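Local coordinates for glutathione transferase (Leptospira interrogans serovar Lai, PDB 3UBK), which probably binds glutathione and transfers it to electrophilic substrates, at residues I61-S64 with G65-L68; S10-N13 with Y14-K17. One frame throughout, in Å; residues are numbered along the deposited sequence.

Contact 1 of 2, residues I61-S64 with G65-L68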
ATOM      1  N   ILE A  61      -0.792 -11.354 -11.530  1.00 32.84           N
ATOM      2  CA  ILE A  61      -0.953 -10.475 -10.372  1.00 35.05           C
ATOM      3  C   ILE A  61      -0.077  -9.239 -10.583  1.00 39.03           C
ATOM      4  O   ILE A  61       1.106  -9.372 -10.917  1.00 38.27           O
ATOM      5  CB  ILE A  61      -0.541 -11.189  -9.068  1.00 36.70           C
ATOM      6  CG1 ILE A  61      -1.375 -12.451  -8.855  1.00 32.10           C
ATOM      7  CG2 ILE A  61      -0.672 -10.234  -7.874  1.00 29.95           C
ATOM      8  CD1 ILE A  61      -0.861 -13.332  -7.712  1.00 34.46           C
ATOM      9  N   PHE A  62      -0.638  -8.042 -10.403  1.00 31.29           N
ATOM     10  CA  PHE A  62       0.018  -6.823 -10.923  1.00 39.06           C
ATOM     11  C   PHE A  62       0.304  -5.702  -9.926  1.00 42.28           C
ATOM     12  O   PHE A  62       0.449  -4.535 -10.321  1.00 48.57           O
ATOM     13  CB  PHE A  62      -0.784  -6.234 -12.072  1.00 43.17           C
ATOM     14  CG  PHE A  62      -2.191  -5.893 -11.692  1.00 41.80           C
ATOM     15  CD1 PHE A  62      -2.463  -4.749 -10.957  1.00 40.25           C
ATOM     16  CD2 PHE A  62      -3.237  -6.731 -12.046  1.00 35.62           C
ATOM     17  CE1 PHE A  62      -3.770  -4.430 -10.595  1.00 42.78           C
ATOM     18  CE2 PHE A  62      -4.548  -6.424 -11.680  1.00 47.87           C
ATOM     19  CZ  PHE A  62      -4.807  -5.270 -10.947  1.00 44.49           C
ATOM     20  N   GLU A  63       0.388  -6.028  -8.649  1.00 37.51           N
ATOM     21  CA  GLU A  63       0.817  -5.057  -7.642  0.50 37.42           C
ATOM     22  C   GLU A  63       1.817  -5.753  -6.728  1.00 35.72           C
ATOM     23  O   GLU A  63       1.550  -6.858  -6.250  1.00 32.11           O
ATOM     24  CB  GLU A  63      -0.389  -4.536  -6.851  0.50 38.26           C
ATOM     25  CG  GLU A  63      -0.097  -3.312  -5.993  0.50 48.47           C
ATOM     26  CD  GLU A  63       0.442  -3.670  -4.621  0.50 38.74           C
ATOM     27  OE1 GLU A  63       1.481  -3.104  -4.223  0.50 28.35           O
ATOM     28  OE2 GLU A  63      -0.175  -4.521  -3.943  0.50 39.27           O
ATOM     29  N   SER A  64       2.965  -5.124  -6.501  1.00 30.81           N
ATOM     30  CA  SER A  64       4.081  -5.757  -5.816  1.00 32.64           C
ATOM     31  C   SER A  64       3.742  -6.276  -4.422  1.00 33.01           C
ATOM     32  O   SER A  64       4.192  -7.353  -4.028  1.00 32.87           O
ATOM     33  CB  SER A  64       5.290  -4.808  -5.753  1.00 30.02           C
ATOM     34  OG  SER A  64       5.049  -3.754  -4.849  1.00 35.82           O
ATOM     35  N   GLY A  65       2.969  -5.509  -3.659  1.00 34.64           N
ATOM     36  CA  GLY A  65       2.508  -6.002  -2.352  1.00 33.18           C
ATOM     37  C   GLY A  65       1.652  -7.261  -2.451  1.00 29.06           C
ATOM     38  O   GLY A  65       1.892  -8.254  -1.745  1.00 28.78           O
ATOM     39  N   ALA A  66       0.645  -7.240  -3.319  1.00 30.68           N
ATOM     40  CA  ALA A  66      -0.193  -8.439  -3.530  1.00 27.58           C
ATOM     41  C   ALA A  66       0.616  -9.628  -4.056  1.00 27.50           C
ATOM     42  O   ALA A  66       0.353 -10.769  -3.681  1.00 28.18           O
ATOM     43  CB  ALA A  66      -1.341  -8.145  -4.493  1.00 30.72           C
ATOM     44  N   ILE A  67       1.564  -9.368  -4.959  1.00 27.93           N
ATOM     45  CA  ILE A  67       2.479 -10.427  -5.433  1.00 29.96           C
ATOM     46  C   ILE A  67       3.228 -11.117  -4.279  1.00 30.10           C
ATOM     47  O   ILE A  67       3.223 -12.345  -4.167  1.00 28.80           O
ATOM     48  CB  ILE A  67       3.508  -9.882  -6.459  1.00 32.64           C
ATOM     49  CG1 ILE A  67       2.818  -9.475  -7.770  1.00 30.42           C
ATOM     50  CG2 ILE A  67       4.619 -10.911  -6.734  1.00 27.01           C
ATOM     51  CD1 ILE A  67       3.703  -8.599  -8.661  1.00 28.68           C
ATOM     52  N   LEU A  68       3.887 -10.340  -3.425  1.00 24.64           N
ATOM     53  CA  LEU A  68       4.662 -10.940  -2.343  1.00 30.66           C
ATOM     54  C   LEU A  68       3.790 -11.616  -1.272  1.00 26.64           C
ATOM     55  O   LEU A  68       4.190 -12.619  -0.701  1.00 31.09           O
ATOM     56  CB  LEU A  68       5.637  -9.925  -1.718  1.00 29.82           C
ATOM     57  CG  LEU A  68       6.876  -9.713  -2.605  1.00 31.02           C
ATOM     58  CD1 LEU A  68       7.746  -8.618  -2.023  1.00 30.20           C
ATOM     59  CD2 LEU A  68       7.696 -10.996  -2.791  1.00 28.33           C
TER
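Both carboxylate oxygens of Glu63 accept an amide from the first turn of the helix that follows. In the conformer modelled here, one of two, Glu63 OE1 accepts from Gly65 N and Glu63 OE2 from Ala66 N, both at 2.9 Å. Neither N-H meets its oxygen in the plane of the carboxylate: both come from above it, about 50° out, and the group presents one face to the two amides. The side chain gets there by leaving the backbone with CG anti to N (chi1 -167°) and then bending at chi2 (-86°), which folds the acid back over the amides. The backbone carbonyl of the same residue is used too, Glu63 O receiving Ile67 N at 2.8 Å with the donor almost in line with the C=O. One residue on, Ser64 O accepts from Leu68 N at 3.1 Å, the next bond of the regular helical series. The hydroxyl of Ser64 is satisfied outside the turn, by the amine of Lys17. On the apolar side Ile61 and Ile67 lie antiparallel alongside one another, Ile61 CG2 against Ile67 CG1 at 3.6 Å, with Ala66 CB 4.0 Å from the same Ile61 CG2. The second subunit borders this turn: its Glu94 accepts from Phe62 N, and its Thr97 makes a weak hydrogen bond to Glu63 OE2. This is an N-cap by glutamate, in the Glu-Ser pair that opens the helix after the last strand of the thioredoxin-like domain; Ser64 is a glutathione-binding residue, placed at the start of this helix as in related transferases.

Contact 2 of 2, residues S10-N13 with Y14-K17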
ATOM      1  N   SER A  10      15.089  -4.745 -14.210  1.00 36.25           N
ATOM      2  CA  SER A  10      15.803  -4.700 -12.941  1.00 35.77           C
ATOM      3  C   SER A  10      16.130  -3.296 -12.476  1.00 36.99           C
ATOM      4  O   SER A  10      16.719  -3.136 -11.422  1.00 37.67           O
ATOM      5  CB  SER A  10      17.087  -5.538 -12.993  1.00 34.92           C
ATOM      6  OG  SER A  10      16.805  -6.915 -13.234  1.00 39.86           O
ATOM      7  N   ILE A  11      15.748  -2.281 -13.252  1.00 36.25           N
ATOM      8  CA  ILE A  11      15.928  -0.909 -12.796  1.00 42.69           C
ATOM      9  C   ILE A  11      14.758  -0.418 -11.943  1.00 44.45           C
ATOM     10  O   ILE A  11      14.865   0.617 -11.287  1.00 46.04           O
ATOM     11  CB  ILE A  11      16.153   0.096 -13.954  1.00 47.40           C
ATOM     12  CG1 ILE A  11      15.073  -0.058 -15.025  1.00 48.08           C
ATOM     13  CG2 ILE A  11      17.566  -0.045 -14.540  1.00 47.75           C
ATOM     14  CD1 ILE A  11      15.056   1.089 -16.024  1.00 57.13           C
ATOM     15  N   SER A  12      13.645  -1.149 -11.957  1.00 41.77           N
ATOM     16  CA  SER A  12      12.506  -0.802 -11.100  1.00 38.93           C
ATOM     17  C   SER A  12      12.691  -1.293  -9.661  1.00 41.36           C
ATOM     18  O   SER A  12      12.941  -2.483  -9.421  1.00 38.70           O
ATOM     19  CB  SER A  12      11.204  -1.368 -11.671  1.00 34.09           C
ATOM     20  OG  SER A  12      10.179  -1.310 -10.681  1.00 39.36           O
ATOM     21  N   ASN A  13      12.549  -0.399  -8.690  1.00 36.83           N
ATOM     22  CA  ASN A  13      12.626  -0.841  -7.303  1.00 37.53           C
ATOM     23  C   ASN A  13      11.467  -1.758  -6.861  1.00 40.74           C
ATOM     24  O   ASN A  13      11.640  -2.605  -5.975  1.00 33.83           O
ATOM     25  CB  ASN A  13      12.847   0.322  -6.328  1.00 45.80           C
ATOM     26  CG  ASN A  13      11.990   1.532  -6.639  1.00 54.20           C
ATOM     27  OD1 ASN A  13      11.612   2.270  -5.729  1.00 58.64           O
ATOM     28  ND2 ASN A  13      11.673   1.742  -7.918  1.00 53.06           N
ATOM     29  N   TYR A  14      10.300  -1.604  -7.482  1.00 35.97           N
ATOM     30  CA  TYR A  14       9.168  -2.490  -7.194  1.00 34.59           C
ATOM     31  C   TYR A  14       9.385  -3.894  -7.756  1.00 36.37           C
ATOM     32  O   TYR A  14       8.993  -4.876  -7.137  1.00 30.38           O
ATOM     33  CB  TYR A  14       7.853  -1.878  -7.696  1.00 33.70           C
ATOM     34  CG  TYR A  14       7.524  -0.641  -6.882  1.00 40.12           C
ATOM     35  CD1 TYR A  14       7.952   0.617  -7.288  1.00 43.06           C
ATOM     36  CD2 TYR A  14       6.855  -0.745  -5.669  1.00 31.65           C
ATOM     37  CE1 TYR A  14       7.682   1.753  -6.520  1.00 42.44           C
ATOM     38  CE2 TYR A  14       6.580   0.381  -4.901  1.00 39.61           C
ATOM     39  CZ  TYR A  14       7.001   1.628  -5.335  1.00 43.29           C
ATOM     40  OH  TYR A  14       6.752   2.753  -4.577  1.00 52.92           O
ATOM     41  N   VAL A  15      10.015  -3.984  -8.921  1.00 31.34           N
ATOM     42  CA  VAL A  15      10.416  -5.285  -9.463  1.00 32.39           C
ATOM     43  C   VAL A  15      11.424  -5.904  -8.504  1.00 32.99           C
ATOM     44  O   VAL A  15      11.320  -7.079  -8.115  1.00 31.76           O
ATOM     45  CB  VAL A  15      11.033  -5.133 -10.895  1.00 31.82           C
ATOM     46  CG1 VAL A  15      11.679  -6.433 -11.362  1.00 33.24           C
ATOM     47  CG2 VAL A  15       9.968  -4.675 -11.878  1.00 34.40           C
ATOM     48  N   ASN A  16      12.390  -5.102  -8.081  1.00 28.69           N
ATOM     49  CA  ASN A  16      13.445  -5.607  -7.226  1.00 32.85           C
ATOM     50  C   ASN A  16      12.936  -6.045  -5.865  1.00 36.52           C
ATOM     51  O   ASN A  16      13.418  -7.032  -5.317  1.00 31.35           O
ATOM     52  CB  ASN A  16      14.586  -4.594  -7.102  1.00 34.61           C
ATOM     53  CG  ASN A  16      15.368  -4.485  -8.383  1.00 37.25           C
ATOM     54  OD1 ASN A  16      15.306  -5.385  -9.218  1.00 34.99           O
ATOM     55  ND2 ASN A  16      16.083  -3.391  -8.563  1.00 35.36           N
ATOM     56  N   LYS A  17      11.976  -5.303  -5.315  1.00 33.22           N
ATOM     57  CA  LYS A  17      11.297  -5.728  -4.095  1.00 30.20           C
ATOM     58  C   LYS A  17      10.788  -7.182  -4.219  1.00 32.27           C
ATOM     59  O   LYS A  17      11.007  -8.014  -3.337  1.00 32.01           O
ATOM     60  CB  LYS A  17      10.136  -4.766  -3.800  1.00 31.10           C
ATOM     61  CG  LYS A  17       9.151  -5.209  -2.712  1.00 30.13           C
ATOM     62  CD  LYS A  17       7.945  -4.251  -2.761  1.00 33.28           C
ATOM     63  CE  LYS A  17       6.837  -4.593  -1.800  1.00 43.42           C
ATOM     64  NZ  LYS A  17       5.623  -3.768  -2.169  1.00 32.88           N
TER
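Ser12 CB rests against Val15 CG2 at 3.5 Å, at the start of the helix. With its OG anti to the backbone N (chi1 166°), Ser12 turns the hydroxyl oxygen over the first amides. Val15 N donates to Ser12 OG from 3.2 Å in a nearly straight bond (167°), while Tyr14 N, equally distant, reaches it only at a poor angle and makes a weak one. The same oxygen also lies at the edge of the Tyr14 ring, near its plane. Asn13 and Tyr14 run alongside each other in the same direction, the amide plane turned 54° from the ring, and both lead toward the helical domain, where the ring of His161 packs edge-to-face with Tyr14. Asn16 turns back over the incoming loop. Its CG sits beside the backbone N, which carries the amide to Ser10, and Asn16 ND2 donates to Ser10 O at 2.9 Å from above the carbonyl plane, tying the loop to the helix. Lys17 stretches away, fully extended, to a salt bridge with Glu100. The arrangement is a serine N-cap at the first helix of a thioredoxin-like glutathione transferase domain, where the loop after the first strand borders the glutathione site; Ser12 itself packs against the glutathione-binding Ile51.

Both contacts are buried N-terminal turns of helices in the thioredoxin-like domain, and each follows a strand of its sheet: 59-61 in contact 1, 4-7 in contact 2. The caps differ in chemistry. Contact 1 uses a charged, two-oxygen acceptor near the second subunit, whereas contact 2 relies on one neutral hydroxyl, with the Asn16 amide separately holding the loop, and faces the helical domain of its own chain, with no other chain touching it. Their centres lie 12 Å apart, and they join directly where Lys17 NZ hydrogen-bonds Ser64 OG at 2.7 Å. Tyr14 CD2 packs against that same hydroxyl oxygen, so helix 13-25 borders the glutathione-binding serine of contact 1.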